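PDB 4Z9F: halohydrin epoxidase A from Corynebacterium sp., which probably catalyses the interconversion of vicinal halohydrins and epoxides, eliminating hydrogen halide in the forward direction. Local coordinates for residues C[39-44]-C[51-56]; C[27-32]-C[64-69]; C[207-210]-C[214-217]. The protein carries 1 engineered substitution. All blocks are in the same frame, centred on the assembly; numbering follows the deposited sequence.

Contact 1. Residues C[39-44]-C[51-56]; sequences AERQRF and TVALAE
Arg41 on helix 38-47 lies along the residues of strand 52-53 and just beyond. Helix and strand belong to one beta-alpha-beta unit of the Rossmann-type fold, with strand 27-30 as its first strand. The arginine starts with Arg41 CB against Ala53 CB at 3.7 Å. CG stays over the same methyl. Arg41 CD then passes the backbone, 3.7 Å from Ala53 O and 3.8 Å from Leu54 O. The chain bends at the CG-CD bond (chi3 -67°), which turns the guanidinium toward Ala55. The methyl of Ala55 sits over one face of that group, with Ala55 CB 3.4 Å from Arg41 NH2. NH2 itself is hydrogen-bonded to Phe35 O, in the loop after strand 27-30, so the tip is held while its face packs on Ala55. One helical turn further on, Phe44 has CG anti to its backbone N (chi1 -176°), and its ring reaches Thr51. The two side chains cross at about a right angle. Phe44 also touches Cys30 of the neighbouring strand and meets the ring of Phe35. Thr51 OG1 lies 3.4 Å from Phe44 CE1, and that hydroxyl is hydrogen-bonded to Asn48 O.

Contact 2. Residues C[27-32]-C[64-69]; sequences TVVCHD and DATLQH
Thr66 O accepts the backbone N of His69 at 2.9 Å, and both of these residues touch Val29. The bond spans three residues and folds the chain so that His69 comes back toward strand 27-30. Ala65 O is held from two sources. Gln68 N reaches Ala65 O at 3.2 Å, and His69 ND1 adds a weak bond to the same oxygen at 3.3 Å. The weak bond may help to set the turn of the imidazole, whose edge also faces Thr66 O in the ring plane.

This is helix-on-sheet packing in the Rossmann-type fold. Across the contact the meeting is apolar. Thr66 CG2 lies 3.8 Å from Val29 CB and 3.9 Å from Val29 CG2, so the methyl rests against the branch point of the valine. Val29 CG1 approaches the other branch, 3.9 Å from Thr66 OG1. The threonine torsion (chi1 -54°) sets CG2 anti to the backbone N and OG1 beside it. This sends the methyl to the sheet while the hydroxyl bonds back to Leu62 O, one turn earlier in the helix. The polar atom is therefore satisfied within its own helix although the residue is buried.

Val29 points to helix 62-67, while Val28 and Cys30 pack on helix 14-23 at the opposite face of the strand. Ile3 and Leu54, from the strand on one flank and the chain on the other, add side chains around Val29. Thr66 also touches Leu5 and Ile73. His69 contributes its CB, with His69 CB 4.3 Å from Val29 CG2, and its side chain also touches Val52 and Leu54.

Contact 3. Residues C[207-210]-C[214-217]; sequences LGRL and DEMG
Arg209 and Glu215 form a two-pronged, end-on salt bridge. Arg209 NH2 donates to Glu215 OE1 at 2.8 Å, and Arg209 NH1 donates to Glu215 OE2 at 2.9 Å. The second bond is nearly straight, with an N-H...O angle of 167°. Both oxygens are met on their syn sides. The two flat groups are not quite coplanar, their planes standing 31° apart, but both oxygens stay close to the guanidinium plane.

The side chains come from opposite directions. Arg209 leaves the loop before helix 213-224 with CG between its backbone N and carbonyl carbon (chi1 58°), and is extended from CG to NE. Glu215, on the first turn of the helix, is extended beyond CG.

Further groups fix the pair. Arg209 NH1 also donates to Leu210 O at 3.1 Å, so the guanidinium is tied to its own loop. Leu207 CD2 lies 3.6 Å above the Arg209 guanidinium plane, over its centre, and covers one face. Glu215 OE2 takes a further hydrogen bond from the backbone N of Arg212. The loop is held in turn by a backbone bond between Leu207 and Gly240.

Farther out, Glu215 packs on Phe238 of strand 235-238. A second subunit closes in as well: its Leu171 meets Leu207, its Ala229 meets Arg209 and its Pro230 meets Glu215. The salt bridge thus borders a subunit interface. Glu215 is buried, and the arginine and the Arg212 N-H together would be expected to stabilise its carboxylate as the anion.

In the fold
Contacts 1 and 2 share the edge of the parallel sheet. Their strands, 52-53 and 27-30, are neighbours joined by backbone hydrogen bonds, and their centres lie about 10 Å apart. Each sets a helix against one of these strands, helix 38-47 in contact 1 and helix 62-67 in contact 2. Both are largely buried, with exposed Ala55 and His69 at their margins. No hydrogen bond crosses either; Arg41, Thr51 and Thr66 find polar partners outside the segments. Contact 3, centred about 28 Å from both, joins a loop to the helix that follows, and a salt bridge carries it. It too is mostly buried, with Arg209 partly exposed, but it lies beside a subunit interface.

Contact 1. Residues C[39-44]-C[51-56]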
loop_
_atom_site.group_PDB
_atom_site.type_symbol
_atom_site.label_atom_id
_atom_site.label_comp_id
_atom_site.label_asym_id
_atom_site.label_seq_id
_atom_site.Cartn_x
_atom_site.Cartn_y
_atom_site.Cartn_z
ATOM N N ALA C 39 -12.875 27.657 -34.213
ATOM C CA ALA C 39 -13.993 28.370 -33.597
ATOM C C ALA C 39 -14.144 28.000 -32.126
ATOM O O ALA C 39 -14.364 28.876 -31.279
ATOM C CB ALA C 39 -15.290 28.092 -34.360
ATOM N N GLU C 40 -14.032 26.712 -31.796
ATOM C CA GLU C 40 -14.100 26.327 -30.389
ATOM C C GLU C 40 -12.960 26.950 -29.594
ATOM O O GLU C 40 -13.157 27.385 -28.452
ATOM C CB GLU C 40 -14.097 24.805 -30.253
ATOM C CG GLU C 40 -15.293 24.122 -30.912
ATOM C CD GLU C 40 -16.471 23.953 -29.953
ATOM O OE1 GLU C 40 -16.227 24.022 -28.723
ATOM O OE2 GLU C 40 -17.615 23.779 -30.446
ATOM N N ARG C 41 -11.766 27.029 -30.190
ATOM C CA ARG C 41 -10.660 27.734 -29.548
ATOM C C ARG C 41 -11.037 29.174 -29.218
ATOM O O ARG C 41 -10.781 29.652 -28.107
ATOM C CB ARG C 41 -9.411 27.707 -30.432
ATOM C CG ARG C 41 -8.937 26.323 -30.835
ATOM C CD ARG C 41 -7.489 26.359 -31.294
ATOM N NE ARG C 41 -7.295 27.099 -32.545
ATOM C CZ ARG C 41 -7.256 26.530 -33.749
ATOM N NH1 ARG C 41 -7.069 27.274 -34.831
ATOM N NH2 ARG C 41 -7.419 25.219 -33.876
ATOM N N GLN C 42 -11.638 29.890 -30.175
ATOM C CA GLN C 42 -12.028 31.281 -29.932
ATOM C C GLN C 42 -13.050 31.381 -28.809
ATOM O O GLN C 42 -12.909 32.200 -27.892
ATOM C CB GLN C 42 -12.582 31.898 -31.222
ATOM C CG GLN C 42 -13.647 33.005 -31.080
ATOM C CD GLN C 42 -13.312 34.161 -30.114
ATOM O OE1 GLN C 42 -12.169 34.326 -29.670
ATOM N NE2 GLN C 42 -14.330 34.969 -29.789
ATOM N N ARG C 43 -14.095 30.558 -28.871
ATOM C CA ARG C 43 -15.138 30.629 -27.856
ATOM C C ARG C 43 -14.579 30.330 -26.469
ATOM O O ARG C 43 -14.920 31.012 -25.495
ATOM C CB ARG C 43 -16.271 29.670 -28.214
ATOM C CG ARG C 43 -17.340 29.562 -27.155
ATOM C CD ARG C 43 -18.171 28.315 -27.369
ATOM N NE ARG C 43 -18.798 27.882 -26.128
ATOM C CZ ARG C 43 -18.167 27.183 -25.188
ATOM N NH1 ARG C 43 -16.889 26.849 -25.350
ATOM N NH2 ARG C 43 -18.808 26.820 -24.082
ATOM N N PHE C 44 -13.693 29.332 -26.366
ATOM C CA PHE C 44 -13.091 29.000 -25.076
ATOM C C PHE C 44 -12.283 30.171 -24.528
ATOM O O PHE C 44 -12.445 30.559 -23.365
ATOM C CB PHE C 44 -12.212 27.753 -25.207
ATOM C CG PHE C 44 -11.622 27.286 -23.901
ATOM C CD1 PHE C 44 -10.387 27.754 -23.473
ATOM C CD2 PHE C 44 -12.306 26.384 -23.101
ATOM C CE1 PHE C 44 -9.846 27.334 -22.276
ATOM C CE2 PHE C 44 -11.766 25.960 -21.898
ATOM C CZ PHE C 44 -10.533 26.436 -21.489
ATOM N N THR C 51 -6.803 32.610 -20.747
ATOM C CA THR C 51 -6.298 31.342 -21.245
ATOM C C THR C 51 -5.908 31.433 -22.719
ATOM O O THR C 51 -6.314 32.339 -23.453
ATOM C CB THR C 51 -7.335 30.233 -21.074
ATOM O OG1 THR C 51 -8.416 30.449 -21.991
ATOM C CG2 THR C 51 -7.872 30.199 -19.633
ATOM N N VAL C 52 -5.101 30.465 -23.141
ATOM C CA VAL C 52 -4.741 30.255 -24.535
ATOM C C VAL C 52 -5.194 28.853 -24.915
ATOM O O VAL C 52 -4.919 27.890 -24.186
ATOM C CB VAL C 52 -3.227 30.420 -24.759
ATOM C CG1 VAL C 52 -2.823 29.881 -26.126
ATOM C CG2 VAL C 52 -2.809 31.868 -24.594
ATOM N N ALA C 53 -5.899 28.737 -26.036
ATOM C CA ALA C 53 -6.344 27.449 -26.550
ATOM C C ALA C 53 -5.380 26.986 -27.633
ATOM O O ALA C 53 -5.267 27.627 -28.682
ATOM C CB ALA C 53 -7.768 27.535 -27.104
ATOM N N LEU C 54 -4.693 25.873 -27.374
ATOM C CA LEU C 54 -3.775 25.286 -28.339
ATOM C C LEU C 54 -4.526 24.520 -29.413
ATOM O O LEU C 54 -5.541 23.874 -29.139
ATOM C CB LEU C 54 -2.811 24.318 -27.655
ATOM C CG LEU C 54 -1.859 24.865 -26.615
ATOM C CD1 LEU C 54 -1.039 23.713 -26.038
ATOM C CD2 LEU C 54 -0.968 25.925 -27.254
ATOM N N ALA C 55 -3.995 24.553 -30.634
ATOM C CA ALA C 55 -4.526 23.695 -31.678
ATOM C C ALA C 55 -3.923 22.298 -31.635
ATOM O O ALA C 55 -4.569 21.347 -32.091
ATOM C CB ALA C 55 -4.280 24.324 -33.052
ATOM N N GLU C 56 -2.715 22.152 -31.090
ATOM C CA GLU C 56 -1.991 20.890 -31.198
ATOM C C GLU C 56 -2.716 19.783 -30.450
ATOM O O GLU C 56 -3.219 19.984 -29.343
ATOM C CB GLU C 56 -0.565 21.039 -30.665
ATOM C CG GLU C 56 0.382 21.702 -31.671
ATOM C CD GLU C 56 0.194 23.225 -31.765
ATOM O OE1 GLU C 56 0.928 23.866 -32.570
ATOM O OE2 GLU C 56 -0.676 23.756 -31.030
#

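Contact 2. Residues C[27-32]-C[64-69]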
loop_
_atom_site.group_PDB
_atom_site.type_symbol
_atom_site.label_atom_id
_atom_site.label_comp_id
_atom_site.label_asym_id
_atom_site.label_seq_id
_atom_site.Cartn_x
_atom_site.Cartn_y
_atom_site.Cartn_z
ATOM N N THR C 27 -1.106 32.368 -16.504
ATOM C CA THR C 27 -1.650 32.208 -17.841
ATOM C C THR C 27 -1.777 30.712 -18.087
ATOM O O THR C 27 -0.780 29.981 -18.036
ATOM C CB THR C 27 -0.750 32.873 -18.883
ATOM O OG1 THR C 27 -0.642 34.264 -18.575
ATOM C CG2 THR C 27 -1.330 32.713 -20.280
ATOM N N VAL C 28 -2.995 30.251 -18.325
ATOM C CA VAL C 28 -3.256 28.829 -18.483
ATOM C C VAL C 28 -3.393 28.524 -19.966
ATOM O O VAL C 28 -4.389 28.896 -20.600
ATOM C CB VAL C 28 -4.498 28.394 -17.699
ATOM C CG1 VAL C 28 -4.659 26.890 -17.808
ATOM C CG2 VAL C 28 -4.375 28.844 -16.233
ATOM N N VAL C 29 -2.395 27.836 -20.515
ATOM C CA VAL C 29 -2.430 27.334 -21.884
ATOM C C VAL C 29 -3.107 25.964 -21.885
ATOM O O VAL C 29 -2.706 25.066 -21.136
ATOM C CB VAL C 29 -1.005 27.244 -22.457
ATOM C CG1 VAL C 29 -1.034 26.705 -23.850
ATOM C CG2 VAL C 29 -0.327 28.599 -22.402
ATOM N N CYS C 30 -4.119 25.791 -22.739
ATOM C CA CYS C 30 -5.054 24.676 -22.637
ATOM C C CYS C 30 -5.070 23.818 -23.892
ATOM O O CYS C 30 -5.091 24.337 -25.013
ATOM C CB CYS C 30 -6.474 25.194 -22.367
ATOM S SG CYS C 30 -6.621 26.056 -20.811
ATOM N N HIS C 31 -5.085 22.501 -23.692
ATOM C CA HIS C 31 -5.291 21.529 -24.749
ATOM C C HIS C 31 -6.673 20.913 -24.586
ATOM O O HIS C 31 -7.174 20.763 -23.467
ATOM C CB HIS C 31 -4.207 20.440 -24.723
ATOM C CG HIS C 31 -4.651 19.108 -25.251
ATOM N ND1 HIS C 31 -5.345 18.193 -24.484
ATOM C CD2 HIS C 31 -4.468 18.520 -26.459
ATOM C CE1 HIS C 31 -5.584 17.111 -25.202
ATOM N NE2 HIS C 31 -5.061 17.282 -26.405
ATOM N N ASP C 32 -7.292 20.578 -25.716
ATOM C CA ASP C 32 -8.546 19.836 -25.716
ATOM C C ASP C 32 -8.758 19.270 -27.111
ATOM O O ASP C 32 -8.297 19.846 -28.102
ATOM C CB ASP C 32 -9.725 20.716 -25.288
ATOM C CG ASP C 32 -10.976 19.904 -24.963
ATOM O OD1 ASP C 32 -11.934 19.925 -25.769
ATOM O OD2 ASP C 32 -10.997 19.233 -23.899
ATOM N N ASP C 64 6.129 22.209 -26.685
ATOM C CA ASP C 64 6.684 23.216 -27.592
ATOM C C ASP C 64 5.622 24.242 -27.978
ATOM O O ASP C 64 5.898 25.447 -28.019
ATOM C CB ASP C 64 7.273 22.543 -28.834
ATOM C CG ASP C 64 8.641 21.910 -28.576
ATOM O OD1 ASP C 64 9.343 22.327 -27.629
ATOM O OD2 ASP C 64 9.019 20.988 -29.337
ATOM N N ALA C 65 4.389 23.789 -28.226
ATOM C CA ALA C 65 3.304 24.724 -28.522
ATOM C C ALA C 65 3.037 25.659 -27.349
ATOM O O ALA C 65 2.809 26.860 -27.544
ATOM C CB ALA C 65 2.034 23.962 -28.892
ATOM N N THR C 66 3.050 25.129 -26.123
ATOM C CA THR C 66 2.904 25.988 -24.953
ATOM C C THR C 66 4.016 27.026 -24.900
ATOM O O THR C 66 3.783 28.180 -24.517
ATOM C CB THR C 66 2.909 25.150 -23.673
ATOM O OG1 THR C 66 1.904 24.134 -23.775
ATOM C CG2 THR C 66 2.623 26.025 -22.462
ATOM N N LEU C 67 5.232 26.632 -25.282
ATOM C CA LEU C 67 6.378 27.525 -25.159
ATOM C C LEU C 67 6.359 28.635 -26.200
ATOM O O LEU C 67 7.139 29.589 -26.077
ATOM C CB LEU C 67 7.687 26.727 -25.248
ATOM C CG LEU C 67 8.451 26.375 -23.958
ATOM C CD1 LEU C 67 7.907 27.054 -22.706
ATOM C CD2 LEU C 67 8.530 24.878 -23.763
ATOM N N GLN C 68 5.483 28.547 -27.206
ATOM C CA GLN C 68 5.249 29.690 -28.081
ATOM C C GLN C 68 4.549 30.836 -27.363
ATOM O O GLN C 68 4.430 31.919 -27.943
ATOM C CB GLN C 68 4.419 29.272 -29.304
ATOM C CG GLN C 68 5.137 28.363 -30.307
ATOM C CD GLN C 68 6.162 29.098 -31.177
ATOM O OE1 GLN C 68 6.987 29.876 -30.684
ATOM N NE2 GLN C 68 6.100 28.859 -32.483
ATOM N N HIS C 69 4.091 30.633 -26.121
ATOM C CA HIS C 69 3.320 31.637 -25.397
ATOM C C HIS C 69 3.998 32.121 -24.120
ATOM O O HIS C 69 3.383 32.869 -23.356
ATOM C CB HIS C 69 1.923 31.098 -25.072
ATOM C CG HIS C 69 1.092 30.799 -26.282
ATOM N ND1 HIS C 69 0.988 29.537 -26.822
ATOM C CD2 HIS C 69 0.329 31.603 -27.057
ATOM C CE1 HIS C 69 0.194 29.572 -27.877
ATOM N NE2 HIS C 69 -0.218 30.816 -28.042
#

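Contact 3. Residues C[207-210]-C[214-217]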
loop_
_atom_site.group_PDB
_atom_site.type_symbol
_atom_site.label_atom_id
_atom_site.label_comp_id
_atom_site.label_asym_id
_atom_site.label_seq_id
_atom_site.Cartn_x
_atom_site.Cartn_y
_atom_site.Cartn_z
ATOM N N LEU C 207 -16.832 12.072 4.165
ATOM C CA LEU C 207 -17.094 13.506 4.175
ATOM C C LEU C 207 -18.563 13.822 3.894
ATOM O O LEU C 207 -19.022 14.914 4.241
ATOM C CB LEU C 207 -16.200 14.213 3.152
ATOM C CG LEU C 207 -16.057 15.733 3.266
ATOM C CD1 LEU C 207 -15.320 16.140 4.557
ATOM C CD2 LEU C 207 -15.319 16.235 2.022
ATOM N N GLY C 208 -19.304 12.904 3.269
ATOM C CA GLY C 208 -20.741 13.067 3.120
ATOM C C GLY C 208 -21.193 13.873 1.927
ATOM O O GLY C 208 -22.399 14.138 1.797
ATOM N N ARG C 209 -20.282 14.236 1.027
ATOM C CA ARG C 209 -20.610 15.095 -0.102
ATOM C C ARG C 209 -19.566 14.894 -1.190
ATOM O O ARG C 209 -18.494 14.349 -0.948
ATOM C CB ARG C 209 -20.656 16.566 0.318
ATOM C CG ARG C 209 -19.332 17.052 0.938
ATOM C CD ARG C 209 -19.324 18.558 1.078
ATOM N NE ARG C 209 -18.128 19.076 1.746
ATOM C CZ ARG C 209 -16.975 19.329 1.128
ATOM N NH1 ARG C 209 -16.847 19.095 -0.177
ATOM N NH2 ARG C 209 -15.953 19.826 1.817
ATOM N N LEU C 210 -19.893 15.350 -2.386
ATOM C CA LEU C 210 -18.900 15.404 -3.450
ATOM C C LEU C 210 -17.810 16.418 -3.120
ATOM O O LEU C 210 -18.056 17.443 -2.481
ATOM C CB LEU C 210 -19.558 15.786 -4.772
ATOM C CG LEU C 210 -20.254 14.699 -5.601
ATOM C CD1 LEU C 210 -20.981 13.706 -4.762
ATOM C CD2 LEU C 210 -21.195 15.351 -6.610
ATOM N N ASP C 214 -13.531 23.804 -6.438
ATOM C CA ASP C 214 -12.532 24.708 -5.863
ATOM C C ASP C 214 -11.619 23.996 -4.877
ATOM O O ASP C 214 -10.524 24.494 -4.586
ATOM C CB ASP C 214 -13.187 25.920 -5.182
ATOM C CG ASP C 214 -14.011 25.551 -3.944
ATOM O OD1 ASP C 214 -13.436 25.451 -2.836
ATOM O OD2 ASP C 214 -15.245 25.390 -4.072
ATOM N N GLU C 215 -12.043 22.840 -4.367
ATOM C CA GLU C 215 -11.188 22.063 -3.484
ATOM C C GLU C 215 -10.128 21.321 -4.279
ATOM O O GLU C 215 -8.977 21.231 -3.841
ATOM C CB GLU C 215 -12.032 21.090 -2.660
ATOM C CG GLU C 215 -12.967 21.793 -1.707
ATOM C CD GLU C 215 -13.846 20.842 -0.927
ATOM O OE1 GLU C 215 -13.866 20.938 0.318
ATOM O OE2 GLU C 215 -14.520 20.017 -1.565
ATOM N N MET C 216 -10.508 20.761 -5.427
ATOM C CA MET C 216 -9.511 20.243 -6.355
ATOM C C MET C 216 -8.600 21.366 -6.815
ATOM O O MET C 216 -7.383 21.182 -6.944
ATOM C CB MET C 216 -10.193 19.581 -7.554
ATOM C CG MET C 216 -9.248 19.085 -8.642
ATOM S SD MET C 216 -8.106 17.778 -8.126
ATOM C CE MET C 216 -9.171 16.341 -8.198
ATOM N N GLY C 217 -9.176 22.542 -7.055
ATOM C CA GLY C 217 -8.357 23.674 -7.448
ATOM C C GLY C 217 -7.331 24.035 -6.396
ATOM O O GLY C 217 -6.165 24.285 -6.717
#